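Local coordinates for racemase, putative (PDB 3TCS), which binds magnesium and D-alanine and may act as a racemase or hydro-lyase of the mandelate racemase/muconate lactonizing enzyme family, at residues T79-D82 with D83-I87; S335-P339 with D340-W344. One frame throughout, in Å; residues are numbered along the deposited sequence.

Contact 1. Residues T79-D82 with D83-I87; sequences TDLD and DLLDI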
loop_
_atom_site.group_PDB
_atom_site.type_symbol
_atom_site.label_atom_id
_atom_site.label_comp_id
_atom_site.label_asym_id
_atom_site.label_seq_id
_atom_site.Cartn_x
_atom_site.Cartn_y
_atom_site.Cartn_z
ATOM N N THR B 79 25.315 -7.502 1.372
ATOM C CA THR B 79 25.510 -8.931 1.582
ATOM C C THR B 79 24.209 -9.511 2.125
ATOM O O THR B 79 23.718 -10.524 1.635
ATOM C CB THR B 79 26.649 -9.201 2.585
ATOM O OG1 THR B 79 27.890 -8.739 2.034
ATOM C CG2 THR B 79 26.754 -10.690 2.881
ATOM N N ASP B 80 23.654 -8.864 3.146
ATOM C CA ASP B 80 22.391 -9.307 3.725
ATOM C C ASP B 80 21.306 -8.382 3.187
ATOM O O ASP B 80 20.816 -7.487 3.879
ATOM C CB ASP B 80 22.436 -9.236 5.252
ATOM C CG ASP B 80 21.150 -9.729 5.891
ATOM O OD1 ASP B 80 20.303 -10.303 5.167
ATOM O OD2 ASP B 80 20.988 -9.551 7.119
ATOM N N LEU B 81 20.948 -8.608 1.931
ATOM C CA LEU B 81 19.943 -7.799 1.260
ATOM C C LEU B 81 18.578 -7.897 1.943
ATOM O O LEU B 81 17.844 -6.912 2.010
ATOM C CB LEU B 81 19.849 -8.226 -0.208
ATOM C CG LEU B 81 18.881 -7.468 -1.116
ATOM C CD1 LEU B 81 19.175 -5.969 -1.068
ATOM C CD2 LEU B 81 19.017 -8.005 -2.534
ATOM N N ASP B 82 18.249 -9.077 2.465
ATOM C CA ASP B 82 16.970 -9.278 3.143
ATOM C C ASP B 82 16.773 -8.306 4.295
ATOM O O ASP B 82 15.715 -7.699 4.425
ATOM C CB ASP B 82 16.857 -10.712 3.672
ATOM C CG ASP B 82 16.120 -11.630 2.716
ATOM O OD1 ASP B 82 14.981 -11.292 2.327
ATOM O OD2 ASP B 82 16.676 -12.690 2.357
ATOM N N ASP B 83 17.791 -8.167 5.139
ATOM C CA ASP B 83 17.696 -7.257 6.270
ATOM C C ASP B 83 17.675 -5.810 5.796
ATOM O O ASP B 83 16.941 -4.988 6.338
ATOM C CB ASP B 83 18.866 -7.467 7.233
ATOM C CG ASP B 83 18.780 -6.567 8.459
ATOM O OD1 ASP B 83 17.734 -6.588 9.144
ATOM O OD2 ASP B 83 19.761 -5.842 8.735
ATOM N N LEU B 84 18.479 -5.496 4.784
ATOM C CA LEU B 84 18.518 -4.135 4.264
ATOM C C LEU B 84 17.141 -3.724 3.746
ATOM O O LEU B 84 16.700 -2.593 3.960
ATOM C CB LEU B 84 19.566 -4.024 3.154
ATOM C CG LEU B 84 19.887 -2.631 2.606
ATOM C CD1 LEU B 84 20.150 -1.655 3.743
ATOM C CD2 LEU B 84 21.105 -2.732 1.699
ATOM N N LEU B 85 16.462 -4.645 3.068
ATOM C CA LEU B 85 15.126 -4.379 2.543
ATOM C C LEU B 85 14.141 -4.183 3.693
ATOM O O LEU B 85 13.220 -3.375 3.595
ATOM C CB LEU B 85 14.670 -5.531 1.642
ATOM C CG LEU B 85 15.483 -5.665 0.350
ATOM C CD1 LEU B 85 15.076 -6.927 -0.407
ATOM C CD2 LEU B 85 15.263 -4.430 -0.501
ATOM N N ASP B 86 14.328 -4.920 4.786
ATOM C CA ASP B 86 13.438 -4.766 5.932
ATOM C C ASP B 86 13.635 -3.378 6.520
ATOM O O ASP B 86 12.679 -2.739 6.959
ATOM C CB ASP B 86 13.717 -5.819 7.010
ATOM C CG ASP B 86 13.240 -7.208 6.617
ATOM O OD1 ASP B 86 12.315 -7.317 5.782
ATOM O OD2 ASP B 86 13.780 -8.194 7.163
ATOM N N ILE B 87 14.882 -2.917 6.538
ATOM C CA ILE B 87 15.190 -1.592 7.059
ATOM C C ILE B 87 14.452 -0.547 6.232
ATOM O O ILE B 87 13.917 0.416 6.777
ATOM C CB ILE B 87 16.707 -1.303 7.013
ATOM C CG1 ILE B 87 17.408 -2.079 8.131
ATOM C CG2 ILE B 87 16.967 0.200 7.157
ATOM C CD1 ILE B 87 18.920 -1.962 8.117
#
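Asp80 opens helix 81-91 by turning its carboxylate over the first turn to meet Asp83. With its CG anti to the backbone N (chi1 -178°), the group swings forward, and OD1 accepts a weak but fairly straight capping bond from Asp83 N at 3.3 Å, the classic N-cap answer to a helix-start N-H. OD2 rests 3.0 Å from Asp83 CB. The two carboxylate planes lie 24° apart and their OD2 atoms 4.2 Å apart; Asp83 OD1 pairs with Arg176 of the second subunit. On the buried side Leu85 folds back along the helix to Leu81, its CD1 3.9 Å from Leu81 CG. Beside it Leu85 N donates to Leu81 O at 2.9 Å. Both leucines also touch Met73 of helix 58-73 and Cys288 of helix 287-300, so an alanine at Leu85 would probably cost Leu81 the apolar contact at CG and open a gap between the helices. One turn apart, Asp82 and Asp86 both form salt bridges with Arg292. The chemistry is thus two-sided: leucines seal one flank, while Asp80, Asp82 and Asp83 probably suit the helix dipole and arginines of the barrel domain and partner subunit probably offset Asp82, Asp83 and Asp86.

Contact 2. Residues S335-P339 with D340-W344; sequences SIEGP and DYYPW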
loop_
_atom_site.group_PDB
_atom_site.type_symbol
_atom_site.label_atom_id
_atom_site.label_comp_id
_atom_site.label_asym_id
_atom_site.label_seq_id
_atom_site.Cartn_x
_atom_site.Cartn_y
_atom_site.Cartn_z
ATOM N N SER B 335 2.530 -14.116 -21.456
ATOM C CA SER B 335 1.600 -13.278 -22.199
ATOM C C SER B 335 1.767 -13.468 -23.699
ATOM O O SER B 335 2.888 -13.465 -24.208
ATOM C CB SER B 335 1.824 -11.805 -21.869
ATOM O OG SER B 335 1.029 -10.995 -22.718
ATOM N N ILE B 336 0.656 -13.640 -24.410
ATOM C CA ILE B 336 0.731 -13.794 -25.857
ATOM C C ILE B 336 0.097 -12.603 -26.580
ATOM O O ILE B 336 -0.187 -12.670 -27.772
ATOM C CB ILE B 336 0.088 -15.140 -26.335
ATOM C CG1 ILE B 336 -1.261 -15.389 -25.659
ATOM C CG2 ILE B 336 1.032 -16.303 -26.005
ATOM C CD1 ILE B 336 -2.375 -14.469 -26.108
ATOM N N GLU B 337 -0.104 -11.505 -25.854
ATOM C CA GLU B 337 -0.689 -10.301 -26.443
ATOM C C GLU B 337 0.336 -9.612 -27.344
ATOM O O GLU B 337 1.543 -9.767 -27.159
ATOM C CB GLU B 337 -1.140 -9.328 -25.344
ATOM C CG GLU B 337 -2.192 -9.876 -24.383
ATOM C CD GLU B 337 -3.472 -10.296 -25.085
ATOM O OE1 GLU B 337 -3.716 -9.833 -26.222
ATOM O OE2 GLU B 337 -4.244 -11.084 -24.498
ATOM N N GLY B 338 -0.154 -8.860 -28.325
ATOM C CA GLY B 338 0.728 -8.162 -29.240
ATOM C C GLY B 338 0.846 -6.684 -28.916
ATOM O O GLY B 338 0.366 -6.237 -27.875
ATOM N N PRO B 339 1.470 -5.891 -29.801
ATOM C CA PRO B 339 1.643 -4.452 -29.587
ATOM C C PRO B 339 0.355 -3.643 -29.455
ATOM O O PRO B 339 0.383 -2.512 -28.972
ATOM C CB PRO B 339 2.491 -4.025 -30.786
ATOM C CG PRO B 339 2.070 -4.984 -31.851
ATOM C CD PRO B 339 2.030 -6.298 -31.101
ATOM N N ASP B 340 -0.774 -4.206 -29.870
ATOM C CA ASP B 340 -2.034 -3.481 -29.751
ATOM C C ASP B 340 -2.436 -3.404 -28.282
ATOM O O ASP B 340 -3.189 -2.520 -27.877
ATOM C CB ASP B 340 -3.146 -4.174 -30.551
ATOM C CG ASP B 340 -3.542 -5.523 -29.967
ATOM O OD1 ASP B 340 -2.685 -6.431 -29.924
ATOM O OD2 ASP B 340 -4.711 -5.677 -29.553
ATOM N N TYR B 341 -1.918 -4.335 -27.486
ATOM C CA TYR B 341 -2.233 -4.390 -26.065
ATOM C C TYR B 341 -1.096 -3.822 -25.220
ATOM O O TYR B 341 -1.336 -3.081 -24.272
ATOM C CB TYR B 341 -2.504 -5.834 -25.642
ATOM C CG TYR B 341 -3.195 -5.953 -24.307
ATOM C CD1 TYR B 341 -4.581 -5.816 -24.206
ATOM C CD2 TYR B 341 -2.467 -6.175 -23.138
ATOM C CE1 TYR B 341 -5.227 -5.898 -22.974
ATOM C CE2 TYR B 341 -3.104 -6.257 -21.900
ATOM C CZ TYR B 341 -4.481 -6.118 -21.827
ATOM O OH TYR B 341 -5.115 -6.205 -20.608
ATOM N N TYR B 342 0.135 -4.192 -25.557
ATOM C CA TYR B 342 1.317 -3.711 -24.841
ATOM C C TYR B 342 2.261 -3.023 -25.828
ATOM O O TYR B 342 3.315 -3.561 -26.161
ATOM C CB TYR B 342 2.072 -4.875 -24.189
ATOM C CG TYR B 342 1.347 -5.595 -23.074
ATOM C CD1 TYR B 342 0.766 -4.892 -22.020
ATOM C CD2 TYR B 342 1.319 -6.989 -23.032
ATOM C CE1 TYR B 342 0.179 -5.564 -20.941
ATOM C CE2 TYR B 342 0.738 -7.669 -21.963
ATOM C CZ TYR B 342 0.175 -6.950 -20.920
ATOM O OH TYR B 342 -0.348 -7.620 -19.835
ATOM N N PRO B 343 1.902 -1.821 -26.302
ATOM C CA PRO B 343 2.766 -1.114 -27.257
ATOM C C PRO B 343 4.156 -0.772 -26.715
ATOM O O PRO B 343 5.145 -0.768 -27.452
ATOM C CB PRO B 343 1.949 0.133 -27.595
ATOM C CG PRO B 343 1.217 0.402 -26.315
ATOM C CD PRO B 343 0.745 -0.989 -25.926
ATOM N N TRP B 344 4.221 -0.502 -25.419
ATOM C CA TRP B 344 5.461 -0.134 -24.755
ATOM C C TRP B 344 6.494 -1.243 -24.544
ATOM O O TRP B 344 7.632 -0.949 -24.181
ATOM C CB TRP B 344 5.139 0.487 -23.398
ATOM C CG TRP B 344 4.266 -0.397 -22.563
ATOM C CD1 TRP B 344 2.907 -0.319 -22.422
ATOM C CD2 TRP B 344 4.685 -1.528 -21.792
ATOM N NE1 TRP B 344 2.457 -1.335 -21.610
ATOM C CE2 TRP B 344 3.528 -2.090 -21.210
ATOM C CE3 TRP B 344 5.929 -2.123 -21.536
ATOM C CZ2 TRP B 344 3.577 -3.221 -20.386
ATOM C CZ3 TRP B 344 5.976 -3.248 -20.715
ATOM C CH2 TRP B 344 4.806 -3.783 -20.153
HETATM O O HOH W 1 -2.900 -8.624 -28.614
#
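Glu337 reaches across the turn to Tyr341 with the first two carbons of its side chain. Its CB lies 3.8 Å from Tyr341 CB and also approaches the CD2 corner of the Tyr342 ring. The next atom, CG, comes obliquely to the Tyr341 ring, 3.9 Å from its CD2. There the chain bends (chi2 -59°), carrying the carboxylate past the tyrosine with its plane 40° from that of the ring. At the tip the two oxygens part company. OE1 accepts from a water at 2.8 Å, and that water also accepts from Gly338 N and donates to Asp340 OD1, the last link 2.6 Å long. OE2 takes the N-H of Met141 and a salt bridge from Arg153, which probably balances the charge of this buried carboxylate. Asp340 has its own cation, Lys142, on OD2.

The backbone turns tightly here: Gly338 O takes the N-H of Tyr341, three residues on, as in a beta turn, and that of Tyr342, four on. Tyr342 N arrives almost straight, at 3.1 Å and 175°, in the carbonyl plane; Tyr341 N, 3.0 Å away, comes from above that plane. Thus held, the tyrosines fit together, Tyr341 CD2 standing 3.4 Å above the centre of the Tyr342 ring. At the edge of the latter ring, near its plane, Ser335 OG approaches CE2.

Met141, gripped by Glu337, and Ala309, whose O receives a weak bond from Tyr342 OH, both line the D-alanine pocket, consistent with a second-shell place for this loop. It leaves barrel strand 332-335, keeps a backbone link through Ile336 to Ser139 of strand 132-139, and rests Ile336 against helix 147-161.

Contact 1 comes first along the chain, in the N-terminal domain, and contact 2 much later, in the loop between strands 332-335 and 360-363 of the barrel domain. Their centres are 35 Å apart, on opposite sides of the chain's centre, with nearest atoms about 22 Å apart; they share no helix or sheet. Each nevertheless reaches over to the other domain. Helix 81-91 docks on barrel helix 287-300, whereas residues 335-344 touch Tyr56 and Ala35 of the N-terminal domain. The two therefore join the domains at separate places: 79-87 far from both magnesium sites and linked to the second subunit, and 335-344 close to the D-alanine bound beside the magnesium in the barrel.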